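Local coordinates for protein putative oxidoreductase molybdopterin-binding subunit (Sulfolobus tokodaii, PDB 4ZOH) that binds a pterin cytosine dinucleotide and probably acts as the molybdenum-cofactor subunit of a xanthine dehydrogenase-like oxidoreductase, at residues K145-T150 against T271-R276. Sequence-based numbering, arbitrary orientation.
Sequences KEADLT and TILGIR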
ATOM      1  N   LYS A 145      -8.329  62.779 -23.657  1.00 47.09           N
ATOM      2  CA  LYS A 145      -8.351  64.197 -24.125  1.00 51.70           C
ATOM      3  C   LYS A 145      -7.483  64.325 -25.378  1.00 45.66           C
ATOM      4  O   LYS A 145      -7.967  64.771 -26.416  1.00 48.16           O
ATOM      5  CB  LYS A 145      -7.865  65.197 -23.044  1.00 53.01           C
ATOM      6  CG  LYS A 145      -8.247  66.660 -23.265  1.00 60.54           C
ATOM      7  CD  LYS A 145      -9.714  66.914 -22.884  1.00 74.57           C
ATOM      8  CE  LYS A 145     -10.358  68.053 -23.684  1.00 78.30           C
ATOM      9  NZ  LYS A 145      -9.653  69.357 -23.499  1.00 80.72           N
ATOM     10  N   GLU A 146      -6.232  63.880 -25.242  1.00 42.19           N
ATOM     11  CA  GLU A 146      -5.175  63.828 -26.273  1.00 43.75           C
ATOM     12  C   GLU A 146      -5.345  62.849 -27.458  1.00 40.27           C
ATOM     13  O   GLU A 146      -4.473  62.791 -28.309  1.00 47.49           O
ATOM     14  CB  GLU A 146      -3.840  63.508 -25.599  1.00 41.17           C
ATOM     15  CG  GLU A 146      -3.280  64.579 -24.691  1.00 46.18           C
ATOM     16  CD  GLU A 146      -1.980  64.160 -24.008  1.00 58.83           C
ATOM     17  OE1 GLU A 146      -1.623  62.945 -24.012  1.00 67.97           O
ATOM     18  OE2 GLU A 146      -1.297  65.046 -23.443  1.00 67.43           O
ATOM     19  N   ALA A 147      -6.431  62.092 -27.514  1.00 41.20           N
ATOM     20  CA  ALA A 147      -6.573  61.014 -28.490  1.00 41.72           C
ATOM     21  C   ALA A 147      -7.114  61.570 -29.758  1.00 47.90           C
ATOM     22  O   ALA A 147      -7.987  62.430 -29.707  1.00 48.63           O
ATOM     23  CB  ALA A 147      -7.535  59.961 -27.993  1.00 42.94           C
ATOM     24  N   ASP A 148      -6.674  61.034 -30.902  1.00 42.17           N
ATOM     25  CA  ASP A 148      -7.241  61.466 -32.188  1.00 45.58           C
ATOM     26  C   ASP A 148      -8.507  60.696 -32.483  1.00 42.97           C
ATOM     27  O   ASP A 148      -9.368  61.133 -33.251  1.00 45.41           O
ATOM     28  CB  ASP A 148      -6.190  61.389 -33.343  1.00 45.14           C
ATOM     29  CG  ASP A 148      -4.919  62.187 -33.013  1.00 48.70           C
ATOM     30  OD1 ASP A 148      -5.051  63.317 -32.466  1.00 47.04           O
ATOM     31  OD2 ASP A 148      -3.792  61.697 -33.264  1.00 42.99           O
ATOM     32  N   LEU A 149      -8.632  59.551 -31.809  1.00 48.84           N
ATOM     33  CA  LEU A 149      -9.578  58.518 -32.162  1.00 39.82           C
ATOM     34  C   LEU A 149      -9.765  57.573 -30.965  1.00 38.43           C
ATOM     35  O   LEU A 149      -8.816  57.323 -30.172  1.00 36.13           O
ATOM     36  CB  LEU A 149      -8.962  57.695 -33.333  1.00 50.80           C
ATOM     37  CG  LEU A 149      -9.933  56.799 -34.099  1.00 52.76           C
ATOM     38  CD1 LEU A 149     -11.329  57.420 -34.074  1.00 59.84           C
ATOM     39  CD2 LEU A 149      -9.468  56.602 -35.530  1.00 60.13           C
ATOM     40  N   THR A 150     -10.963  57.007 -30.879  1.00 28.39           N
ATOM     41  CA  THR A 150     -11.197  55.918 -29.963  1.00 32.98           C
ATOM     42  C   THR A 150     -11.909  54.791 -30.647  1.00 31.68           C
ATOM     43  O   THR A 150     -12.778  55.002 -31.517  1.00 31.34           O
ATOM     44  CB  THR A 150     -11.977  56.334 -28.657  1.00 32.34           C
ATOM     45  OG1 THR A 150     -13.343  56.619 -28.976  1.00 36.85           O
ATOM     46  CG2 THR A 150     -11.332  57.482 -28.043  1.00 27.88           C
ATOM     47  N   THR A 271       0.234  55.420 -31.487  1.00 44.57           N
ATOM     48  CA  THR A 271       0.381  55.622 -30.022  1.00 47.72           C
ATOM     49  C   THR A 271      -0.928  55.164 -29.330  1.00 45.43           C
ATOM     50  O   THR A 271      -2.039  55.580 -29.751  1.00 40.29           O
ATOM     51  CB  THR A 271       0.791  57.072 -29.621  1.00 47.40           C
ATOM     52  OG1 THR A 271       2.017  57.448 -30.300  1.00 51.48           O
ATOM     53  CG2 THR A 271       1.043  57.196 -28.097  1.00 42.02           C
ATOM     54  N   ILE A 272      -0.783  54.231 -28.371  1.00 41.69           N
ATOM     55  CA  ILE A 272      -1.930  53.761 -27.545  1.00 39.90           C
ATOM     56  C   ILE A 272      -1.814  54.598 -26.289  1.00 34.15           C
ATOM     57  O   ILE A 272      -0.791  54.564 -25.592  1.00 31.72           O
ATOM     58  CB  ILE A 272      -1.896  52.235 -27.201  1.00 41.11           C
ATOM     59  CG1 ILE A 272      -1.762  51.317 -28.442  1.00 40.08           C
ATOM     60  CG2 ILE A 272      -3.088  51.813 -26.369  1.00 36.41           C
ATOM     61  CD1 ILE A 272      -2.921  51.261 -29.381  1.00 42.41           C
ATOM     62  N   LEU A 273      -2.846  55.379 -25.997  1.00 36.69           N
ATOM     63  CA  LEU A 273      -2.724  56.330 -24.876  1.00 34.67           C
ATOM     64  C   LEU A 273      -3.334  55.789 -23.565  1.00 33.25           C
ATOM     65  O   LEU A 273      -2.728  55.865 -22.469  1.00 39.65           O
ATOM     66  CB  LEU A 273      -3.339  57.689 -25.268  1.00 35.59           C
ATOM     67  CG  LEU A 273      -2.671  58.418 -26.458  1.00 34.82           C
ATOM     68  CD1 LEU A 273      -3.696  59.317 -27.150  1.00 33.27           C
ATOM     69  CD2 LEU A 273      -1.450  59.183 -25.967  1.00 33.14           C
ATOM     70  N   GLY A 274      -4.531  55.237 -23.684  1.00 31.48           N
ATOM     71  CA  GLY A 274      -5.232  54.824 -22.525  1.00 34.97           C
ATOM     72  C   GLY A 274      -6.369  53.938 -22.928  1.00 37.37           C
ATOM     73  O   GLY A 274      -6.753  53.902 -24.143  1.00 34.72           O
ATOM     74  N   ILE A 275      -6.912  53.292 -21.874  1.00 31.11           N
ATOM     75  CA  ILE A 275      -8.053  52.345 -21.949  1.00 36.04           C
ATOM     76  C   ILE A 275      -9.072  52.534 -20.819  1.00 29.78           C
ATOM     77  O   ILE A 275      -8.727  52.724 -19.694  1.00 30.02           O
ATOM     78  CB  ILE A 275      -7.638  50.873 -21.684  1.00 35.46           C
ATOM     79  CG1 ILE A 275      -6.245  50.580 -22.169  1.00 44.81           C
ATOM     80  CG2 ILE A 275      -8.697  49.937 -22.259  1.00 41.29           C
ATOM     81  CD1 ILE A 275      -6.211  50.311 -23.639  1.00 44.82           C
ATOM     82  N   ARG A 276     -10.330  52.363 -21.127  1.00 33.90           N
ATOM     83  CA  ARG A 276     -11.278  52.188 -20.069  1.00 34.84           C
ATOM     84  C   ARG A 276     -12.288  51.182 -20.473  1.00 38.11           C
ATOM     85  O   ARG A 276     -12.505  50.932 -21.700  1.00 35.20           O
ATOM     86  CB  ARG A 276     -11.993  53.495 -19.743  1.00 41.70           C
ATOM     87  CG  ARG A 276     -12.637  54.186 -20.906  1.00 39.96           C
ATOM     88  CD  ARG A 276     -12.851  55.661 -20.535  1.00 44.67           C
ATOM     89  NE  ARG A 276     -13.565  56.277 -21.633  1.00 51.12           N
ATOM     90  CZ  ARG A 276     -13.721  57.586 -21.836  1.00 51.42           C
ATOM     91  NH1 ARG A 276     -13.232  58.490 -20.977  1.00 46.27           N
ATOM     92  NH2 ARG A 276     -14.407  57.960 -22.922  1.00 44.05           N
TER
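L273 reaches across to the turn at E146 and A147 with one methyl, CD1, which makes the shortest approaches. That methyl lies 3.6 Å from A147 CA and 3.7 Å from E146 O, and thus meets the backbone of the turn more closely than any side chain there. A147 adds its own methyl, with CB 4.0 Å from L273 CD1. The other branch of L273 turns to the side chain of E146, whose carboxylate comes no closer than 4.2 Å, between OE1 and L273 CD2. With CG anti to its own carbonyl carbon (chi1 -62°), L273 extends from its strand toward the turn. A143 of the preceding helix 140-145 also touches the leucine, and A147 rests on A265 of strand 254-266.

Strand 254-266 lies in the sheet between strands 149-161 and 272-282, and the contact bridges it at their starts. D148 and L149 pair with the single residue V266 and form a classic beta bulge; on the other flank L273 and G274 do the same against A265. The contact therefore packs a helix-to-strand turn over the end of a mixed beta sheet, within the molybdopterin cofactor-binding domain of the xanthine dehydrogenase family.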